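Long-range contact in phosphatidylserine synthase (Haemophilus influenzae, PDB 3HSI), which belongs to the phospholipase D superfamily of enzymes and is a phosphatidylserine synthase built around two phospholipase D-like regions: residues E182-L195 with Y222-S236. Numbering follows the deposited sequence.
Sequences ELADSMVNFINDYL and YRKDLAQNGEYSLKS
Tyr222 OH donates to Leu195 O over 2.6 Å, in the carbonyl plane and on a lone pair, tying the side chain of one helix to the C-terminal end of the other. At the far end, the carboxylate of Glu182 receives the backbone of the extended chain that follows the second helix: Lys235 N reaches OE2 at 2.9 Å from above the carboxylate plane, and Ser236 N adds weak bonds to both oxygens, while Ser236 OG lies so close to OE1 that the detail of that contact is doubtful. Between these two ends, Ser186 OG donates to Ser233 O (2.9 Å), its hydroxyl held anti to the backbone N (chi1 176°), while a water bridges Ser186 O and Ser233 N. A helix thus receives an irregular chain by offering a carboxylate, a hydroxyl and a bridging water to its peptide groups. In this phospholipase D-like fold, helix 181-195 packs on strand 52-56, and the chain leaving helix 216-229 runs along it, with Tyr232 and Leu234 also touching Pro248 of strand 245-252. Midway, the rings of Phe190 and Tyr232 stack face to face, centroids 4.2 Å apart and planes at 24°; Tyr232 OH continues past the stack to a water and to Asn393. The opposite face of Phe190 takes CB of Tyr194, and its edge meets the peptide between Gly230 and Glu231. Where helix 216-229 ends, Gly230 lays its CA over the Tyr194 ring, 3.8 Å from the centroid, a CH-pi contact. Leu226 joins the two helices through its methyls, CD1 against Tyr194 CB (3.7 Å) and CD2 against Leu195 CD2 (3.9 Å).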
ATOM      1  N   GLU C 182     -13.501  19.820 -28.317  1.00 23.92           N
ATOM      2  CA  GLU C 182     -12.672  20.402 -27.272  1.00 25.37           C
ATOM      3  C   GLU C 182     -12.474  19.380 -26.130  1.00 25.01           C
ATOM      4  O   GLU C 182     -11.377  19.285 -25.557  1.00 25.47           O
ATOM      5  CB  GLU C 182     -13.314  21.700 -26.749  1.00 25.73           C
ATOM      6  CG  GLU C 182     -12.416  22.928 -26.770  1.00 29.96           C
ATOM      7  CD  GLU C 182     -12.579  23.856 -25.512  1.00 35.63           C
ATOM      8  OE1 GLU C 182     -13.306  24.871 -25.634  1.00 35.94           O
ATOM      9  OE2 GLU C 182     -11.977  23.579 -24.419  1.00 35.32           O
ATOM     10  N   LEU C 183     -13.513  18.599 -25.818  1.00 23.76           N
ATOM     11  CA  LEU C 183     -13.338  17.496 -24.868  1.00 23.35           C
ATOM     12  C   LEU C 183     -12.359  16.453 -25.444  1.00 23.10           C
ATOM     13  O   LEU C 183     -11.444  15.986 -24.747  1.00 23.38           O
ATOM     14  CB  LEU C 183     -14.683  16.811 -24.491  1.00 22.50           C
ATOM     15  CG  LEU C 183     -14.504  15.671 -23.440  1.00 23.51           C
ATOM     16  CD1 LEU C 183     -13.898  16.204 -22.168  1.00 21.34           C
ATOM     17  CD2 LEU C 183     -15.776  14.918 -23.066  1.00 20.86           C
ATOM     18  N   ALA C 184     -12.532  16.111 -26.717  1.00 21.46           N
ATOM     19  CA  ALA C 184     -11.644  15.144 -27.338  1.00 21.57           C
ATOM     20  C   ALA C 184     -10.201  15.651 -27.278  1.00 20.84           C
ATOM     21  O   ALA C 184      -9.313  14.933 -26.834  1.00 19.49           O
ATOM     22  CB  ALA C 184     -12.071  14.814 -28.787  1.00 20.24           C
ATOM     23  N   ASP C 185      -9.981  16.892 -27.701  1.00 21.87           N
ATOM     24  CA  ASP C 185      -8.620  17.472 -27.670  1.00 22.20           C
ATOM     25  C   ASP C 185      -8.053  17.446 -26.242  1.00 22.30           C
ATOM     26  O   ASP C 185      -6.904  17.158 -26.045  1.00 23.02           O
ATOM     27  CB  ASP C 185      -8.627  18.889 -28.192  1.00 21.67           C
ATOM     28  CG  ASP C 185      -8.835  18.960 -29.700  1.00 25.46           C
ATOM     29  OD1 ASP C 185      -8.768  17.907 -30.405  1.00 27.28           O
ATOM     30  OD2 ASP C 185      -9.080  20.083 -30.185  1.00 27.97           O
ATOM     31  N   SER C 186      -8.884  17.693 -25.244  1.00 22.30           N
ATOM     32  CA  SER C 186      -8.405  17.732 -23.857  1.00 23.09           C
ATOM     33  C   SER C 186      -7.939  16.363 -23.387  1.00 23.34           C
ATOM     34  O   SER C 186      -6.957  16.253 -22.653  1.00 23.51           O
ATOM     35  CB  SER C 186      -9.522  18.218 -22.932  1.00 23.18           C
ATOM     36  OG  SER C 186      -9.100  18.163 -21.584  1.00 25.35           O
HETATM   37  N   MSE C 187      -8.657  15.323 -23.805  1.00 22.87           N
HETATM   38  CA  MSE C 187      -8.335  13.976 -23.391  1.00 23.98           C
HETATM   39  C   MSE C 187      -7.031  13.431 -24.046  1.00 23.46           C
HETATM   40  O   MSE C 187      -6.134  12.883 -23.364  1.00 23.86           O
HETATM   41  CB  MSE C 187      -9.564  13.087 -23.588  1.00 23.69           C
HETATM   42  CG  MSE C 187     -10.677  13.530 -22.628  1.00 27.04           C
HETATM   43 SE   MSE C 187     -12.124  12.258 -22.526  0.75 36.39          SE
HETATM   44  CE  MSE C 187     -11.412  11.223 -21.007  1.00 30.25           C
ATOM     45  N   VAL C 188      -6.907  13.673 -25.339  1.00 21.86           N
ATOM     46  CA  VAL C 188      -5.706  13.345 -26.079  1.00 21.89           C
ATOM     47  C   VAL C 188      -4.484  14.133 -25.560  1.00 21.80           C
ATOM     48  O   VAL C 188      -3.394  13.596 -25.504  1.00 21.14           O
ATOM     49  CB  VAL C 188      -5.916  13.657 -27.584  1.00 22.22           C
ATOM     50  CG1 VAL C 188      -4.579  13.622 -28.359  1.00 19.97           C
ATOM     51  CG2 VAL C 188      -6.993  12.725 -28.164  1.00 18.28           C
ATOM     52  N   ASN C 189      -4.673  15.409 -25.223  1.00 22.47           N
ATOM     53  CA  ASN C 189      -3.595  16.197 -24.638  1.00 22.65           C
ATOM     54  C   ASN C 189      -3.088  15.606 -23.309  1.00 23.10           C
ATOM     55  O   ASN C 189      -1.877  15.529 -23.076  1.00 22.39           O
ATOM     56  CB  ASN C 189      -3.995  17.652 -24.481  1.00 22.16           C
ATOM     57  CG  ASN C 189      -3.969  18.403 -25.797  1.00 24.90           C
ATOM     58  OD1 ASN C 189      -3.339  17.981 -26.758  1.00 25.79           O
ATOM     59  ND2 ASN C 189      -4.631  19.542 -25.834  1.00 26.37           N
ATOM     60  N   PHE C 190      -4.015  15.156 -22.475  1.00 23.44           N
ATOM     61  CA  PHE C 190      -3.669  14.533 -21.183  1.00 23.67           C
ATOM     62  C   PHE C 190      -2.822  13.294 -21.420  1.00 23.56           C
ATOM     63  O   PHE C 190      -1.793  13.057 -20.753  1.00 23.16           O
ATOM     64  CB  PHE C 190      -4.946  14.174 -20.382  1.00 23.18           C
ATOM     65  CG  PHE C 190      -4.658  13.503 -19.067  1.00 24.35           C
ATOM     66  CD1 PHE C 190      -4.213  14.237 -17.978  1.00 24.10           C
ATOM     67  CD2 PHE C 190      -4.756  12.122 -18.937  1.00 25.42           C
ATOM     68  CE1 PHE C 190      -3.904  13.601 -16.761  1.00 26.04           C
ATOM     69  CE2 PHE C 190      -4.441  11.477 -17.709  1.00 24.10           C
ATOM     70  CZ  PHE C 190      -4.024  12.216 -16.639  1.00 23.24           C
ATOM     71  N   ILE C 191      -3.258  12.507 -22.397  1.00 24.31           N
ATOM     72  CA  ILE C 191      -2.600  11.262 -22.733  1.00 24.52           C
ATOM     73  C   ILE C 191      -1.187  11.546 -23.202  1.00 25.94           C
ATOM     74  O   ILE C 191      -0.240  10.965 -22.670  1.00 25.79           O
ATOM     75  CB  ILE C 191      -3.397  10.466 -23.784  1.00 25.10           C
ATOM     76  CG1 ILE C 191      -4.681   9.910 -23.123  1.00 24.40           C
ATOM     77  CG2 ILE C 191      -2.548   9.348 -24.385  1.00 21.27           C
ATOM     78  CD1 ILE C 191      -5.656   9.378 -24.131  1.00 24.76           C
ATOM     79  N   ASN C 192      -1.051  12.457 -24.169  1.00 26.34           N
ATOM     80  CA  ASN C 192       0.255  12.797 -24.693  1.00 27.72           C
ATOM     81  C   ASN C 192       1.131  13.465 -23.646  1.00 27.56           C
ATOM     82  O   ASN C 192       2.271  13.060 -23.478  1.00 28.22           O
ATOM     83  CB  ASN C 192       0.154  13.724 -25.907  1.00 28.50           C
ATOM     84  CG  ASN C 192      -0.011  12.975 -27.198  1.00 31.04           C
ATOM     85  OD1 ASN C 192       0.961  12.468 -27.750  1.00 35.16           O
ATOM     86  ND2 ASN C 192      -1.233  12.932 -27.716  1.00 32.05           N
ATOM     87  N   ASP C 193       0.583  14.465 -22.949  1.00 27.45           N
ATOM     88  CA  ASP C 193       1.327  15.289 -21.995  1.00 27.67           C
ATOM     89  C   ASP C 193       1.643  14.583 -20.703  1.00 26.69           C
ATOM     90  O   ASP C 193       2.717  14.804 -20.159  1.00 26.31           O
ATOM     91  CB  ASP C 193       0.575  16.584 -21.640  1.00 28.21           C
ATOM     92  CG  ASP C 193       0.441  17.532 -22.817  1.00 32.58           C
ATOM     93  OD1 ASP C 193       0.970  17.243 -23.919  1.00 36.99           O
ATOM     94  OD2 ASP C 193      -0.206  18.587 -22.655  1.00 38.25           O
ATOM     95  N   TYR C 194       0.715  13.774 -20.191  1.00 25.71           N
ATOM     96  CA  TYR C 194       0.904  13.164 -18.873  1.00 24.99           C
ATOM     97  C   TYR C 194       1.052  11.636 -18.831  1.00 25.59           C
ATOM     98  O   TYR C 194       1.936  11.125 -18.147  1.00 25.96           O
ATOM     99  CB  TYR C 194      -0.196  13.613 -17.910  1.00 25.22           C
ATOM    100  CG  TYR C 194      -0.056  15.068 -17.531  1.00 24.28           C
ATOM    101  CD1 TYR C 194       0.996  15.485 -16.703  1.00 24.12           C
ATOM    102  CD2 TYR C 194      -0.947  16.024 -18.011  1.00 22.75           C
ATOM    103  CE1 TYR C 194       1.172  16.812 -16.375  1.00 26.53           C
ATOM    104  CE2 TYR C 194      -0.795  17.389 -17.668  1.00 24.66           C
ATOM    105  CZ  TYR C 194       0.277  17.763 -16.863  1.00 27.20           C
ATOM    106  OH  TYR C 194       0.458  19.069 -16.509  1.00 29.84           O
ATOM    107  N   LEU C 195       0.201  10.908 -19.542  1.00 25.17           N
ATOM    108  CA  LEU C 195       0.251   9.451 -19.464  1.00 25.29           C
ATOM    109  C   LEU C 195       1.440   8.872 -20.197  1.00 25.93           C
ATOM    110  O   LEU C 195       2.130   8.034 -19.648  1.00 24.27           O
ATOM    111  CB  LEU C 195      -1.042   8.796 -19.966  1.00 25.27           C
ATOM    112  CG  LEU C 195      -2.191   8.720 -18.982  1.00 26.01           C
ATOM    113  CD1 LEU C 195      -3.325   7.886 -19.593  1.00 27.59           C
ATOM    114  CD2 LEU C 195      -1.730   8.113 -17.662  1.00 25.98           C
ATOM    115  N   TYR C 222       7.880   8.173 -12.256  1.00 20.00           N
ATOM    116  CA  TYR C 222       6.719   8.457 -13.107  1.00 21.06           C
ATOM    117  C   TYR C 222       5.434   8.566 -12.297  1.00 21.28           C
ATOM    118  O   TYR C 222       4.626   9.433 -12.560  1.00 20.45           O
ATOM    119  CB  TYR C 222       6.557   7.351 -14.110  1.00 19.29           C
ATOM    120  CG  TYR C 222       5.290   7.340 -14.905  1.00 20.59           C
ATOM    121  CD1 TYR C 222       5.050   8.295 -15.879  1.00 17.38           C
ATOM    122  CD2 TYR C 222       4.360   6.298 -14.744  1.00 20.58           C
ATOM    123  CE1 TYR C 222       3.876   8.237 -16.667  1.00 20.18           C
ATOM    124  CE2 TYR C 222       3.218   6.221 -15.520  1.00 19.76           C
ATOM    125  CZ  TYR C 222       2.983   7.184 -16.490  1.00 20.88           C
ATOM    126  OH  TYR C 222       1.841   7.104 -17.263  1.00 20.89           O
ATOM    127  N   ARG C 223       5.254   7.662 -11.334  1.00 22.85           N
ATOM    128  CA  ARG C 223       4.021   7.619 -10.541  1.00 24.41           C
ATOM    129  C   ARG C 223       3.960   8.913  -9.759  1.00 25.77           C
ATOM    130  O   ARG C 223       2.952   9.613  -9.773  1.00 26.67           O
ATOM    131  CB  ARG C 223       4.017   6.420  -9.566  1.00 24.27           C
ATOM    132  CG  ARG C 223       2.830   6.370  -8.618  1.00 22.94           C
ATOM    133  CD  ARG C 223       2.928   5.169  -7.627  1.00 23.78           C
ATOM    134  NE  ARG C 223       1.889   5.262  -6.596  1.00 19.81           N
ATOM    135  CZ  ARG C 223       0.652   4.789  -6.703  1.00 17.21           C
ATOM    136  NH1 ARG C 223       0.245   4.157  -7.791  1.00 18.54           N
ATOM    137  NH2 ARG C 223      -0.199   4.990  -5.721  1.00 20.04           N
ATOM    138  N   LYS C 224       5.063   9.225  -9.087  1.00 26.86           N
ATOM    139  CA  LYS C 224       5.146  10.419  -8.267  1.00 27.76           C
ATOM    140  C   LYS C 224       4.844  11.689  -9.066  1.00 27.36           C
ATOM    141  O   LYS C 224       4.102  12.554  -8.616  1.00 27.40           O
ATOM    142  CB  LYS C 224       6.512  10.498  -7.612  1.00 28.04           C
ATOM    143  CG  LYS C 224       6.515  11.340  -6.361  1.00 30.58           C
ATOM    144  CD  LYS C 224       7.737  10.990  -5.560  1.00 34.83           C
ATOM    145  CE  LYS C 224       8.271  12.175  -4.822  1.00 36.54           C
ATOM    146  NZ  LYS C 224       9.028  13.001  -5.774  1.00 39.05           N
ATOM    147  N   ASP C 225       5.396  11.776 -10.264  1.00 27.20           N
ATOM    148  CA  ASP C 225       5.164  12.934 -11.110  1.00 27.44           C
ATOM    149  C   ASP C 225       3.708  13.012 -11.570  1.00 26.27           C
ATOM    150  O   ASP C 225       3.098  14.067 -11.508  1.00 26.42           O
ATOM    151  CB  ASP C 225       6.130  12.931 -12.315  1.00 27.98           C
ATOM    152  CG  ASP C 225       6.090  14.235 -13.112  1.00 31.61           C
ATOM    153  OD1 ASP C 225       6.065  15.328 -12.516  1.00 36.88           O
ATOM    154  OD2 ASP C 225       6.101  14.187 -14.350  1.00 37.30           O
ATOM    155  N   LEU C 226       3.151  11.893 -12.008  1.00 25.67           N
ATOM    156  CA  LEU C 226       1.774  11.871 -12.496  1.00 25.60           C
ATOM    157  C   LEU C 226       0.763  12.172 -11.372  1.00 25.59           C
ATOM    158  O   LEU C 226      -0.190  12.937 -11.562  1.00 24.95           O
ATOM    159  CB  LEU C 226       1.495  10.522 -13.133  1.00 26.21           C
ATOM    160  CG  LEU C 226       0.148  10.334 -13.839  1.00 26.03           C
ATOM    161  CD1 LEU C 226      -0.004  11.269 -15.024  1.00 27.32           C
ATOM    162  CD2 LEU C 226       0.049   8.903 -14.261  1.00 25.14           C
ATOM    163  N   ALA C 227       1.013  11.600 -10.185  1.00 25.44           N
ATOM    164  CA  ALA C 227       0.165  11.802  -9.031  1.00 25.41           C
ATOM    165  C   ALA C 227       0.135  13.288  -8.669  1.00 26.02           C
ATOM    166  O   ALA C 227      -0.909  13.827  -8.325  1.00 25.50           O
ATOM    167  CB  ALA C 227       0.669  10.977  -7.822  1.00 24.69           C
ATOM    168  N   GLN C 228       1.276  13.963  -8.731  1.00 26.65           N
ATOM    169  CA  GLN C 228       1.254  15.357  -8.321  1.00 27.72           C
ATOM    170  C   GLN C 228       0.881  16.326  -9.431  1.00 26.70           C
ATOM    171  O   GLN C 228       0.374  17.400  -9.146  1.00 27.28           O
ATOM    172  CB  GLN C 228       2.551  15.762  -7.609  1.00 28.14           C
ATOM    173  CG  GLN C 228       3.745  15.994  -8.461  1.00 32.17           C
ATOM    174  CD  GLN C 228       4.909  16.575  -7.627  1.00 39.79           C
ATOM    175  OE1 GLN C 228       4.712  16.951  -6.466  1.00 42.13           O
ATOM    176  NE2 GLN C 228       6.114  16.640  -8.213  1.00 39.38           N
ATOM    177  N   ASN C 229       1.105  15.968 -10.687  1.00 25.65           N
ATOM    178  CA  ASN C 229       0.880  16.958 -11.742  1.00 25.47           C
ATOM    179  C   ASN C 229      -0.190  16.656 -12.770  1.00 25.05           C
ATOM    180  O   ASN C 229      -0.668  17.560 -13.409  1.00 25.96           O
ATOM    181  CB  ASN C 229       2.178  17.323 -12.473  1.00 25.01           C
ATOM    182  CG  ASN C 229       3.265  17.788 -11.541  1.00 25.00           C
ATOM    183  OD1 ASN C 229       3.111  18.779 -10.833  1.00 27.26           O
ATOM    184  ND2 ASN C 229       4.382  17.082 -11.545  1.00 22.67           N
ATOM    185  N   GLY C 230      -0.560  15.402 -12.963  1.00 24.93           N
ATOM    186  CA  GLY C 230      -1.525  15.103 -14.005  1.00 24.31           C
ATOM    187  C   GLY C 230      -2.830  15.843 -13.793  1.00 24.53           C
ATOM    188  O   GLY C 230      -3.408  15.799 -12.700  1.00 24.12           O
ATOM    189  N   GLU C 231      -3.288  16.525 -14.842  1.00 24.07           N
ATOM    190  CA  GLU C 231      -4.577  17.201 -14.837  1.00 24.42           C
ATOM    191  C   GLU C 231      -5.004  17.432 -16.272  1.00 23.34           C
ATOM    192  O   GLU C 231      -4.168  17.457 -17.160  1.00 23.81           O
ATOM    193  CB  GLU C 231      -4.510  18.538 -14.073  1.00 24.89           C
ATOM    194  CG  GLU C 231      -3.511  19.533 -14.664  1.00 28.45           C
ATOM    195  CD  GLU C 231      -3.466  20.861 -13.886  1.00 34.73           C
ATOM    196  OE1 GLU C 231      -4.284  21.064 -12.948  1.00 35.17           O
ATOM    197  OE2 GLU C 231      -2.609  21.722 -14.228  1.00 38.61           O
ATOM    198  N   TYR C 232      -6.300  17.537 -16.513  1.00 22.70           N
ATOM    199  CA  TYR C 232      -6.803  17.845 -17.856  1.00 23.00           C
ATOM    200  C   TYR C 232      -6.869  19.367 -17.970  1.00 24.32           C
ATOM    201  O   TYR C 232      -6.999  20.033 -16.955  1.00 24.76           O
ATOM    202  CB  TYR C 232      -8.190  17.259 -18.062  1.00 22.11           C
ATOM    203  CG  TYR C 232      -8.233  15.746 -18.149  1.00 21.95           C
ATOM    204  CD1 TYR C 232      -8.118  15.112 -19.377  1.00 21.15           C
ATOM    205  CD2 TYR C 232      -8.382  14.955 -17.012  1.00 19.61           C
ATOM    206  CE1 TYR C 232      -8.156  13.745 -19.486  1.00 20.72           C
ATOM    207  CE2 TYR C 232      -8.424  13.557 -17.112  1.00 20.00           C
ATOM    208  CZ  TYR C 232      -8.318  12.979 -18.369  1.00 20.39           C
ATOM    209  OH  TYR C 232      -8.328  11.625 -18.555  1.00 22.03           O
ATOM    210  N   SER C 233      -6.736  19.913 -19.178  1.00 25.48           N
ATOM    211  CA  SER C 233      -6.886  21.363 -19.395  1.00 27.45           C
ATOM    212  C   SER C 233      -8.064  21.646 -20.322  1.00 27.91           C
ATOM    213  O   SER C 233      -8.336  20.900 -21.243  1.00 26.60           O
ATOM    214  CB  SER C 233      -5.631  21.973 -20.036  1.00 26.90           C
ATOM    215  OG  SER C 233      -4.568  22.003 -19.128  1.00 30.69           O
ATOM    216  N   LEU C 234      -8.751  22.744 -20.052  1.00 29.52           N
ATOM    217  CA  LEU C 234      -9.857  23.167 -20.877  1.00 31.23           C
ATOM    218  C   LEU C 234      -9.535  24.537 -21.448  1.00 32.28           C
ATOM    219  O   LEU C 234      -8.873  25.347 -20.792  1.00 32.13           O
ATOM    220  CB  LEU C 234     -11.139  23.197 -20.046  1.00 31.53           C
ATOM    221  CG  LEU C 234     -11.637  21.836 -19.562  1.00 32.25           C
ATOM    222  CD1 LEU C 234     -12.850  22.005 -18.659  1.00 32.49           C
ATOM    223  CD2 LEU C 234     -11.946  20.900 -20.749  1.00 33.78           C
ATOM    224  N   LYS C 235      -9.984  24.798 -22.669  1.00 33.22           N
ATOM    225  CA  LYS C 235      -9.787  26.122 -23.227  1.00 34.69           C
ATOM    226  C   LYS C 235     -10.928  27.101 -22.952  1.00 34.93           C
ATOM    227  O   LYS C 235     -10.671  28.245 -22.581  1.00 35.94           O
ATOM    228  CB  LYS C 235      -9.454  26.056 -24.717  1.00 35.12           C
ATOM    229  CG  LYS C 235      -7.987  25.848 -24.963  1.00 38.13           C
ATOM    230  CD  LYS C 235      -7.672  25.574 -26.423  1.00 42.79           C
ATOM    231  CE  LYS C 235      -6.209  25.153 -26.536  1.00 45.14           C
ATOM    232  NZ  LYS C 235      -5.994  23.956 -27.403  1.00 47.28           N
ATOM    233  N   SER C 236     -12.178  26.686 -23.142  1.00 34.69           N
ATOM    234  CA  SER C 236     -13.270  27.652 -23.003  1.00 35.37           C
ATOM    235  C   SER C 236     -14.193  27.401 -21.797  1.00 34.79           C
ATOM    236  O   SER C 236     -15.409  27.634 -21.870  1.00 34.93           O
ATOM    237  CB  SER C 236     -14.030  27.888 -24.342  1.00 35.65           C
ATOM    238  OG  SER C 236     -14.670  26.713 -24.830  1.00 36.37           O
TER
HETATM  239  O   HOH W   1      -5.923  18.141 -21.114  1.00 24.19           O
HETATM  240  O   HOH W   2      -7.738  10.966 -21.057  1.00 31.45           O